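Local coordinates for protein deacetylase EF_0837 (Enterococcus faecalis, PDB 2ICS) that acts as a binuclear zinc hydrolase of the amidohydrolase type, deacetylating acetyl-(R)-mandelate in vitro with very low efficiency, at residues A[60-65]-A[89-94]; A[84-89]-A[109-114]; A[129-134]-A[163-168]; A[186-191]-A[209-214]. All blocks are in the same frame, centred on the assembly; numbering follows the deposited sequence.

Interaction 1 (A[60-65]-A[89-94]); sequences HVHCFE and AGTTGA. With ZN (zinc ion), chain B.
The His-X-His motif that closes the first strand of an amidohydrolase TIM barrel is represented here by His60, Val61 and His62, packed against Ala89 at the end of strand 83-89 and Thr91 just after it. It illustrates how second-shell groups of the next strand and its loop position metal ligands. Both histidines bind the first zinc ion through NE2; the zinc lies 2.2 Å from His60 NE2. From His62 NE2 the zinc is 2.0 Å away. A water, the carboxylated Lys154 and Asp272 complete the shell. Between the two ligands the backbone is clamped by a short hydrogen bond of 2.7 Å from Ala89 N to Val61 O. The methyl of Ala89 lies over one face of the His60 imidazole in a CH-pi contact, CB standing 3.7 Å from the ring centroid, while the ND1 of that ring is held by Thr210. In His62 the nitrogen not bound to zinc, ND1, is the donor of a nearly straight hydrogen bond (169°) of 2.8 Å to Thr91 OG1, which sits in the plane of the ring. Thr91 OG1 is also bonded to Asp88, a second-shell carboxylate that would tend to polarise the imidazole through the hydroxyl. With OG1 beside its backbone N (chi1 -61°), Thr91 turns the methyl toward Phe64, Thr91 CG2 lying 3.9 Å from Phe64 CB and near the plane of its ring.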
# COMPACT_ATOMS: atom_id res chain seq x y z
N HIS A 60 0.44 2.47 -0.93
CA HIS A 60 0.16 3.89 -0.75
C HIS A 60 1.44 4.52 -0.24
O HIS A 60 1.74 4.49 0.96
CB HIS A 60 -1.01 4.17 0.20
CG HIS A 60 -1.40 5.61 0.23
ND1 HIS A 60 -2.68 6.06 0.49
CD2 HIS A 60 -0.65 6.73 0.04
CE1 HIS A 60 -2.66 7.41 0.46
NE2 HIS A 60 -1.46 7.86 0.19
N VAL A 61 2.19 5.10 -1.17
CA VAL A 61 3.48 5.69 -0.86
C VAL A 61 3.70 7.00 -1.63
O VAL A 61 2.97 7.32 -2.56
CB VAL A 61 4.57 4.67 -1.25
CG1 VAL A 61 5.85 5.36 -1.62
CG2 VAL A 61 4.77 3.69 -0.11
N HIS A 62 4.71 7.76 -1.21
CA HIS A 62 5.08 9.00 -1.88
C HIS A 62 6.60 8.99 -1.96
O HIS A 62 7.31 9.31 -1.00
CB HIS A 62 4.56 10.20 -1.08
CG HIS A 62 3.07 10.33 -1.14
ND1 HIS A 62 2.37 10.65 -2.28
CD2 HIS A 62 2.13 10.07 -0.19
CE1 HIS A 62 1.06 10.57 -2.01
NE2 HIS A 62 0.86 10.22 -0.75
N CYS A 63 7.10 8.58 -3.13
CA CYS A 63 8.54 8.47 -3.32
C CYS A 63 9.15 9.12 -4.56
O CYS A 63 10.13 8.61 -5.10
CB CYS A 63 8.93 6.99 -3.28
SG CYS A 63 8.10 5.96 -4.49
N PHE A 64 8.56 10.22 -5.03
CA PHE A 64 9.12 10.96 -6.15
C PHE A 64 10.08 11.91 -5.43
O PHE A 64 9.65 12.93 -4.89
CB PHE A 64 8.05 11.77 -6.89
CG PHE A 64 8.58 12.61 -8.03
CD1 PHE A 64 7.79 13.58 -8.62
CD2 PHE A 64 9.89 12.43 -8.50
CE1 PHE A 64 8.28 14.37 -9.68
CE2 PHE A 64 10.38 13.20 -9.55
CZ PHE A 64 9.58 14.18 -10.14
N GLU A 65 11.36 11.56 -5.41
CA GLU A 65 12.36 12.35 -4.68
C GLU A 65 12.53 13.83 -5.07
O GLU A 65 13.09 14.60 -4.29
CB GLU A 65 13.73 11.65 -4.73
CG GLU A 65 14.43 11.68 -6.08
CD GLU A 65 15.83 11.08 -6.02
OE1 GLU A 65 15.95 9.84 -5.96
OE2 GLU A 65 16.80 11.85 -6.01
N ALA A 89 1.22 7.01 -4.54
CA ALA A 89 -0.19 7.41 -4.63
C ALA A 89 -0.51 8.76 -5.27
O ALA A 89 -1.04 9.67 -4.60
CB ALA A 89 -0.84 7.32 -3.25
N GLY A 90 -0.20 8.90 -6.55
CA GLY A 90 -0.51 10.13 -7.25
C GLY A 90 0.30 11.38 -6.95
O GLY A 90 -0.20 12.49 -7.05
N THR A 91 1.56 11.20 -6.56
CA THR A 91 2.40 12.36 -6.28
C THR A 91 2.51 13.19 -7.56
O THR A 91 2.56 14.42 -7.51
CB THR A 91 3.82 11.95 -5.87
OG1 THR A 91 3.76 11.15 -4.68
CG2 THR A 91 4.68 13.18 -5.61
N THR A 92 2.54 12.50 -8.69
CA THR A 92 2.68 13.16 -9.99
C THR A 92 1.47 13.02 -10.88
O THR A 92 0.69 12.07 -10.75
CB THR A 92 3.88 12.60 -10.79
OG1 THR A 92 3.61 11.24 -11.16
CG2 THR A 92 5.15 12.66 -9.97
N GLY A 93 1.33 13.97 -11.79
CA GLY A 93 0.25 13.96 -12.75
C GLY A 93 0.89 13.68 -14.10
O GLY A 93 2.10 13.45 -14.17
N ALA A 94 0.10 13.69 -15.17
CA ALA A 94 0.62 13.42 -16.50
C ALA A 94 1.80 14.32 -16.90
O ALA A 94 2.67 13.90 -17.66
CB ALA A 94 -0.50 13.58 -17.53
ZN ZN B . -0.75 9.97 0.40
O HOH W 1 6.76 11.81 -3.55
O HOH W 2 -2.02 10.44 1.89

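Interaction 2 (A[84-89]-A[109-114]); sequences TTVIDA and TNVFGL
Thr85 and Asn110 open a parallel pairing of barrel strands in which one face of the sheet mixes an amide-hydroxyl bond with apolar contacts. Five backbone hydrogen bonds, from Asn110 N to Thr84 O (2.9 Å) through Leu114 N to Asp88 O (2.9 Å), set the register. On the face of Thr85 and Ile87, Asn110 ND2 donates a hydrogen bond to Thr85 OG1, 3.3 Å away and in the plane of the amide. The same threonine keeps its methyl anti to the backbone N (chi1 -65° for OG1), which brings CG2 to the edge of the Phe112 ring, 3.5 Å from Phe112 CD2. Further along, Ile87 CG2 presses on Leu114 CD1 at 3.4 Å, tighter than usual for two methyls; Leu114 has a chi2 of only 27°, away from a staggered position and consistent with some strain. The other face is plainer, with Val86 CG2 against Val111 CG2 at 3.8 Å. That face turns to helix 97-105, whose Phe100 and Ala104 cover Val111. The chain runs from strand 83-89 through this helix to strand 110-114, a beta-alpha-beta unit. On its far edge strand 84-89 continues the sheet through strand 51-61, while Gly113 bonds to Phe149.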
# COMPACT_ATOMS: atom_id res chain seq x y z
N THR A 84 9.36 -5.05 -1.15
CA THR A 84 9.85 -5.27 -2.50
C THR A 84 9.20 -4.40 -3.58
O THR A 84 9.82 -4.10 -4.59
CB THR A 84 9.71 -6.76 -2.90
OG1 THR A 84 8.33 -7.16 -2.82
CG2 THR A 84 10.54 -7.63 -1.97
N THR A 85 7.96 -3.99 -3.35
CA THR A 85 7.24 -3.16 -4.31
C THR A 85 6.48 -2.02 -3.61
O THR A 85 5.92 -2.21 -2.53
CB THR A 85 6.22 -4.00 -5.13
OG1 THR A 85 6.92 -4.96 -5.94
CG2 THR A 85 5.39 -3.12 -6.04
N VAL A 86 6.49 -0.84 -4.23
CA VAL A 86 5.76 0.30 -3.68
C VAL A 86 5.00 0.98 -4.80
O VAL A 86 5.41 0.95 -5.96
CB VAL A 86 6.70 1.36 -3.02
CG1 VAL A 86 7.37 0.78 -1.78
CG2 VAL A 86 7.74 1.85 -4.03
N ILE A 87 3.87 1.57 -4.44
CA ILE A 87 3.05 2.27 -5.41
C ILE A 87 2.88 3.70 -4.92
O ILE A 87 2.29 3.94 -3.87
CB ILE A 87 1.66 1.63 -5.56
CG1 ILE A 87 1.81 0.13 -5.84
CG2 ILE A 87 0.90 2.32 -6.69
CD1 ILE A 87 0.49 -0.60 -6.03
N ASP A 88 3.43 4.64 -5.68
CA ASP A 88 3.31 6.05 -5.33
C ASP A 88 1.86 6.48 -5.58
O ASP A 88 1.34 6.33 -6.68
CB ASP A 88 4.26 6.88 -6.18
CG ASP A 88 4.08 8.36 -5.97
OD1 ASP A 88 3.14 8.93 -6.55
OD2 ASP A 88 4.87 8.95 -5.20
N ALA A 89 1.22 7.01 -4.54
CA ALA A 89 -0.19 7.41 -4.63
C ALA A 89 -0.51 8.76 -5.27
O ALA A 89 -1.04 9.67 -4.60
CB ALA A 89 -0.84 7.32 -3.25
N THR A 109 14.16 -1.22 -5.42
CA THR A 109 12.77 -1.54 -5.16
C THR A 109 11.95 -1.41 -6.43
O THR A 109 12.26 -0.57 -7.27
CB THR A 109 12.17 -0.57 -4.12
OG1 THR A 109 13.02 -0.51 -2.97
CG2 THR A 109 10.79 -1.03 -3.69
N ASN A 110 10.92 -2.24 -6.59
CA ASN A 110 10.06 -2.12 -7.75
C ASN A 110 9.16 -0.94 -7.42
O ASN A 110 8.57 -0.90 -6.34
CB ASN A 110 9.20 -3.37 -7.96
CG ASN A 110 10.03 -4.61 -8.23
OD1 ASN A 110 10.96 -4.58 -9.02
ND2 ASN A 110 9.68 -5.71 -7.57
N VAL A 111 9.06 0.01 -8.34
CA VAL A 111 8.23 1.18 -8.11
C VAL A 111 7.17 1.37 -9.18
O VAL A 111 7.49 1.47 -10.37
CB VAL A 111 9.08 2.47 -8.06
CG1 VAL A 111 8.19 3.68 -7.85
CG2 VAL A 111 10.11 2.37 -6.94
N PHE A 112 5.91 1.40 -8.75
CA PHE A 112 4.80 1.63 -9.66
C PHE A 112 4.15 2.90 -9.17
O PHE A 112 4.51 3.42 -8.11
CB PHE A 112 3.80 0.48 -9.60
CG PHE A 112 4.35 -0.83 -10.08
CD1 PHE A 112 4.54 -1.05 -11.44
CD2 PHE A 112 4.71 -1.82 -9.17
CE1 PHE A 112 5.08 -2.25 -11.90
CE2 PHE A 112 5.25 -3.02 -9.62
CZ PHE A 112 5.44 -3.24 -10.99
N GLY A 113 3.21 3.43 -9.94
CA GLY A 113 2.56 4.64 -9.51
C GLY A 113 1.16 4.83 -10.04
O GLY A 113 0.77 4.23 -11.03
N LEU A 114 0.40 5.66 -9.33
CA LEU A 114 -0.95 6.02 -9.71
C LEU A 114 -0.79 7.43 -10.25
O LEU A 114 -0.05 8.23 -9.67
CB LEU A 114 -1.86 6.07 -8.48
CG LEU A 114 -2.57 4.81 -7.99
CD1 LEU A 114 -1.78 3.55 -8.37
CD2 LEU A 114 -2.76 4.93 -6.49
O HOH W 3 2.49 9.65 -9.06

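Interaction 3 (A[129-134]-A[163-168]); sequences ADLSKV and GDNGIT
Ala129 and Gly163 bring two surface loops together with their CA atoms 4.4 Å apart, Gly163 leaving the end of helix 159-162 with a positive phi and the chain then folding into a type II' turn from Asn165 to Thr168. Gly163 has no side chain, and its CA can therefore come within 4.2 Å of Ala129 CB, which a CB on residue 163 would meet. A water ties the same corner together, giving a proton to Ala129 O (2.9 Å) and accepting one from Asp164 N. The apolar part is carried by Leu131. It runs past Asn165 in the opposite direction, Leu131 CD1 lying 3.8 Å from Asn165 CB, and its other branch meets Thr168 at about a right angle, Leu131 CD2 to Thr168 CG2 measuring 4.0 Å. Leu131 begins a 3-10 turn steadied by Asp130: in an Asx turn, Asp130 OD1 takes the Ser132 N-H at 3.0 Å and the Ser132 hydroxyl as well, both from one face of the carboxylate. The contact joins the loop leading to helix 136-145 with the link between helices 159-162 and 168-178, and Ile167 of the same turn packs on helix 196-202.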
# COMPACT_ATOMS: atom_id res chain seq x y z
N ALA A 129 -8.62 22.18 -6.81
CA ALA A 129 -9.33 23.45 -6.65
C ALA A 129 -9.53 24.12 -8.01
O ALA A 129 -10.49 24.86 -8.22
CB ALA A 129 -8.56 24.37 -5.71
N ASP A 130 -8.60 23.86 -8.93
CA ASP A 130 -8.67 24.40 -10.29
C ASP A 130 -8.94 23.23 -11.23
O ASP A 130 -8.03 22.46 -11.54
CB ASP A 130 -7.34 25.07 -10.66
CG ASP A 130 -7.34 25.64 -12.08
OD1 ASP A 130 -8.30 25.37 -12.84
OD2 ASP A 130 -6.38 26.35 -12.44
N LEU A 131 -10.18 23.11 -11.68
CA LEU A 131 -10.57 22.01 -12.56
C LEU A 131 -9.88 21.92 -13.92
O LEU A 131 -9.86 20.85 -14.53
CB LEU A 131 -12.08 22.05 -12.77
CG LEU A 131 -12.86 20.85 -12.22
CD1 LEU A 131 -12.46 20.58 -10.77
CD2 LEU A 131 -14.35 21.13 -12.34
N SER A 132 -9.33 23.02 -14.41
CA SER A 132 -8.66 22.99 -15.71
C SER A 132 -7.45 22.06 -15.65
O SER A 132 -7.02 21.53 -16.68
CB SER A 132 -8.22 24.40 -16.13
OG SER A 132 -7.28 24.95 -15.22
N LYS A 133 -6.92 21.86 -14.45
CA LYS A 133 -5.76 20.99 -14.26
C LYS A 133 -6.13 19.52 -14.43
O LYS A 133 -5.26 18.67 -14.63
CB LYS A 133 -5.17 21.18 -12.87
CG LYS A 133 -4.62 22.57 -12.58
CD LYS A 133 -4.07 22.61 -11.16
CE LYS A 133 -3.50 23.97 -10.80
NZ LYS A 133 -3.00 23.98 -9.39
N VAL A 134 -7.42 19.23 -14.35
CA VAL A 134 -7.91 17.86 -14.48
C VAL A 134 -8.34 17.55 -15.91
O VAL A 134 -9.53 17.60 -16.23
CB VAL A 134 -9.10 17.62 -13.53
CG1 VAL A 134 -9.64 16.21 -13.70
CG2 VAL A 134 -8.66 17.84 -12.09
N GLY A 163 -11.10 22.71 -2.85
CA GLY A 163 -11.60 24.07 -2.88
C GLY A 163 -13.13 24.10 -2.88
O GLY A 163 -13.76 23.59 -1.96
N ASP A 164 -13.72 24.66 -3.93
CA ASP A 164 -15.18 24.74 -4.04
C ASP A 164 -15.76 23.77 -5.06
O ASP A 164 -16.95 23.82 -5.34
CB ASP A 164 -15.60 26.16 -4.43
CG ASP A 164 -15.09 27.21 -3.47
OD1 ASP A 164 -15.46 27.16 -2.27
OD2 ASP A 164 -14.33 28.10 -3.91
N ASN A 165 -14.92 22.90 -5.61
CA ASN A 165 -15.38 21.96 -6.63
C ASN A 165 -16.18 20.75 -6.13
O ASN A 165 -16.56 19.89 -6.92
CB ASN A 165 -14.18 21.50 -7.47
CG ASN A 165 -13.58 22.64 -8.28
OD1 ASN A 165 -12.38 22.67 -8.54
ND2 ASN A 165 -14.43 23.58 -8.69
N GLY A 166 -16.44 20.70 -4.83
CA GLY A 166 -17.22 19.62 -4.26
C GLY A 166 -16.89 18.19 -4.68
O GLY A 166 -15.74 17.76 -4.62
N ILE A 167 -17.91 17.45 -5.11
CA ILE A 167 -17.76 16.06 -5.51
C ILE A 167 -17.39 15.90 -6.99
O ILE A 167 -17.02 14.81 -7.44
CB ILE A 167 -19.08 15.28 -5.25
CG1 ILE A 167 -18.83 13.77 -5.28
CG2 ILE A 167 -20.12 15.64 -6.31
CD1 ILE A 167 -17.95 13.28 -4.16
N THR A 168 -17.50 16.99 -7.74
CA THR A 168 -17.20 16.99 -9.17
C THR A 168 -15.89 16.30 -9.57
O THR A 168 -15.84 15.60 -10.58
CB THR A 168 -17.20 18.43 -9.73
OG1 THR A 168 -18.42 19.09 -9.39
CG2 THR A 168 -17.07 18.40 -11.25
O HOH W 4 -12.10 26.03 -6.09

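Interaction 4 (A[186-191]-A[209-214]); sequences MVHIGS and LTHCFN. With ZN (zinc ion), chain C; ADE (adenine), chain D.
Val187 and Thr210 join adjacent parallel strands of the TIM barrel, the ends of which hold the second zinc ion. The strands touch briefly, through a hydrogen bond of 2.9 Å from Thr210 N to Val187 O, and the close packing is concentrated around it. Ile189 CG2 meets Leu209 CD1 at 3.6 Å, the two side chains crossing at about a right angle against helix 196-202. On the other face selenomethionine Met186 crosses Thr210 at an oblique angle, its SE 3.9 Å from Thr210 CB; the Thr210 hydroxyl itself is engaged with Asp243 and His60. Toward the zinc the backbones diverge, Ile189 still reaching His211 and Asn214. Gly190 and Ser191 turn off, Ser191 being partly exposed, and Phe213 points away and packs on helix 253-261. The metal joins the two histidines, whose rings are inclined at 72°; His188 ND1 and His211 NE2 stand 3.2 Å apart because both bind the zinc, not each other. Ser158 holds the far nitrogen of His188 and the carbonyl of Gly245 that of His211, which fixes both rotations. Carboxylated Lys154 and a water also bind this zinc, and the bound adenine reaches it through its exocyclic amine, N6 lying 2.4 Å from the metal.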
# COMPACT_ATOMS: atom_id res chain seq x y z
N MSE A 186 -7.84 4.98 -6.74
CA MSE A 186 -7.66 5.08 -5.29
C MSE A 186 -8.27 6.41 -4.84
O MSE A 186 -7.98 7.46 -5.42
CB MSE A 186 -6.18 5.06 -4.90
CG MSE A 186 -5.99 5.23 -3.39
SE MSE A 186 -4.17 5.11 -2.72
CE MSE A 186 -4.04 3.19 -2.58
N VAL A 187 -9.11 6.37 -3.81
CA VAL A 187 -9.75 7.57 -3.31
C VAL A 187 -9.32 7.91 -1.89
O VAL A 187 -9.44 7.11 -0.97
CB VAL A 187 -11.30 7.45 -3.33
CG1 VAL A 187 -11.95 8.72 -2.79
CG2 VAL A 187 -11.77 7.20 -4.75
N HIS A 188 -8.79 9.11 -1.74
CA HIS A 188 -8.35 9.60 -0.45
C HIS A 188 -9.52 10.37 0.16
O HIS A 188 -10.23 11.10 -0.53
CB HIS A 188 -7.10 10.48 -0.65
CG HIS A 188 -7.04 11.73 0.18
ND1 HIS A 188 -5.86 12.13 0.78
CD2 HIS A 188 -7.99 12.68 0.39
CE1 HIS A 188 -6.12 13.30 1.33
NE2 HIS A 188 -7.40 13.68 1.12
N ILE A 189 -9.75 10.16 1.45
CA ILE A 189 -10.82 10.86 2.16
C ILE A 189 -10.21 11.55 3.37
O ILE A 189 -9.17 11.13 3.88
CB ILE A 189 -11.93 9.90 2.67
CG1 ILE A 189 -11.34 8.82 3.58
CG2 ILE A 189 -12.65 9.26 1.48
CD1 ILE A 189 -12.39 7.90 4.22
N GLY A 190 -10.84 12.63 3.80
CA GLY A 190 -10.37 13.37 4.94
C GLY A 190 -11.54 14.16 5.47
O GLY A 190 -12.64 13.63 5.63
N SER A 191 -11.31 15.44 5.74
CA SER A 191 -12.35 16.33 6.24
C SER A 191 -13.34 16.64 5.13
O SER A 191 -13.01 16.55 3.95
CB SER A 191 -11.72 17.63 6.74
OG SER A 191 -10.76 17.37 7.74
N LEU A 209 -10.53 2.67 -1.24
CA LEU A 209 -10.76 3.76 -0.30
C LEU A 209 -9.58 3.78 0.66
O LEU A 209 -9.48 2.92 1.54
CB LEU A 209 -12.04 3.49 0.49
CG LEU A 209 -12.41 4.51 1.57
CD1 LEU A 209 -12.96 5.75 0.88
CD2 LEU A 209 -13.44 3.94 2.54
N THR A 210 -8.67 4.75 0.51
CA THR A 210 -7.52 4.80 1.41
C THR A 210 -7.82 5.73 2.60
O THR A 210 -8.77 6.52 2.55
CB THR A 210 -6.23 5.22 0.63
OG1 THR A 210 -5.07 4.90 1.40
CG2 THR A 210 -6.25 6.69 0.29
N HIS A 211 -7.05 5.60 3.68
CA HIS A 211 -7.26 6.36 4.91
C HIS A 211 -8.57 5.89 5.54
O HIS A 211 -9.22 6.62 6.28
CB HIS A 211 -7.38 7.87 4.63
CG HIS A 211 -6.21 8.46 3.91
ND1 HIS A 211 -4.90 8.08 4.12
CD2 HIS A 211 -6.16 9.47 3.00
CE1 HIS A 211 -4.12 8.85 3.36
NE2 HIS A 211 -4.84 9.71 2.66
N CYS A 212 -8.93 4.64 5.26
CA CYS A 212 -10.19 4.08 5.75
C CYS A 212 -10.49 4.21 7.24
O CYS A 212 -11.64 4.37 7.62
CB CYS A 212 -10.30 2.61 5.32
SG CYS A 212 -9.12 1.46 6.07
N PHE A 213 -9.47 4.13 8.09
CA PHE A 213 -9.70 4.25 9.53
C PHE A 213 -9.23 5.57 10.11
O PHE A 213 -8.71 5.61 11.23
CB PHE A 213 -9.05 3.09 10.29
CG PHE A 213 -9.61 1.73 9.95
CD1 PHE A 213 -10.92 1.58 9.52
CD2 PHE A 213 -8.81 0.59 10.08
CE1 PHE A 213 -11.44 0.32 9.21
CE2 PHE A 213 -9.32 -0.68 9.78
CZ PHE A 213 -10.63 -0.82 9.34
N ASN A 214 -9.40 6.67 9.38
CA ASN A 214 -8.99 7.97 9.90
C ASN A 214 -10.00 8.37 10.98
O ASN A 214 -11.16 7.95 10.95
CB ASN A 214 -8.93 9.03 8.79
CG ASN A 214 -10.29 9.43 8.27
OD1 ASN A 214 -10.64 9.16 7.11
ND2 ASN A 214 -11.08 10.08 9.12
ZN ZN C . -4.03 11.16 1.24
N9 ADE D . -4.22 17.17 4.22
C8 ADE D . -5.27 16.30 4.27
N7 ADE D . -4.92 15.14 3.79
C5 ADE D . -3.62 15.19 3.39
C6 ADE D . -2.71 14.27 2.80
N6 ADE D . -3.10 12.98 2.50
N1 ADE D . -1.45 14.69 2.53
C2 ADE D . -1.04 15.94 2.81
N3 ADE D . -1.87 16.84 3.37
C4 ADE D . -3.15 16.51 3.67
O HOH W 2 -2.02 10.44 1.89

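Overall arrangement
Read from the N terminus, interaction 1 closes the loop from the end of strand 51-61 round helix 74-77 to the end of strand 83-89. Interaction 2 crosses it, closing the beta-alpha-beta unit 83-89, 97-105, 110-114; the two share Ala89. Interactions 3 and 4 follow in series. Interaction 3, the peripheral one, closes the chain from 134 to 163, which holds helices 136-145 and 159-162 and strands 150-152 and 156-157, and touches none of the others. Interaction 4 closes another such unit, 186-189, 196-202, 208-210, and meets interaction 1 where His60 bonds Thr210 and a common water lies between the zinc ions. Leu114 and Ala89 of interaction 2 pack on Met186, linking all three barrel contacts.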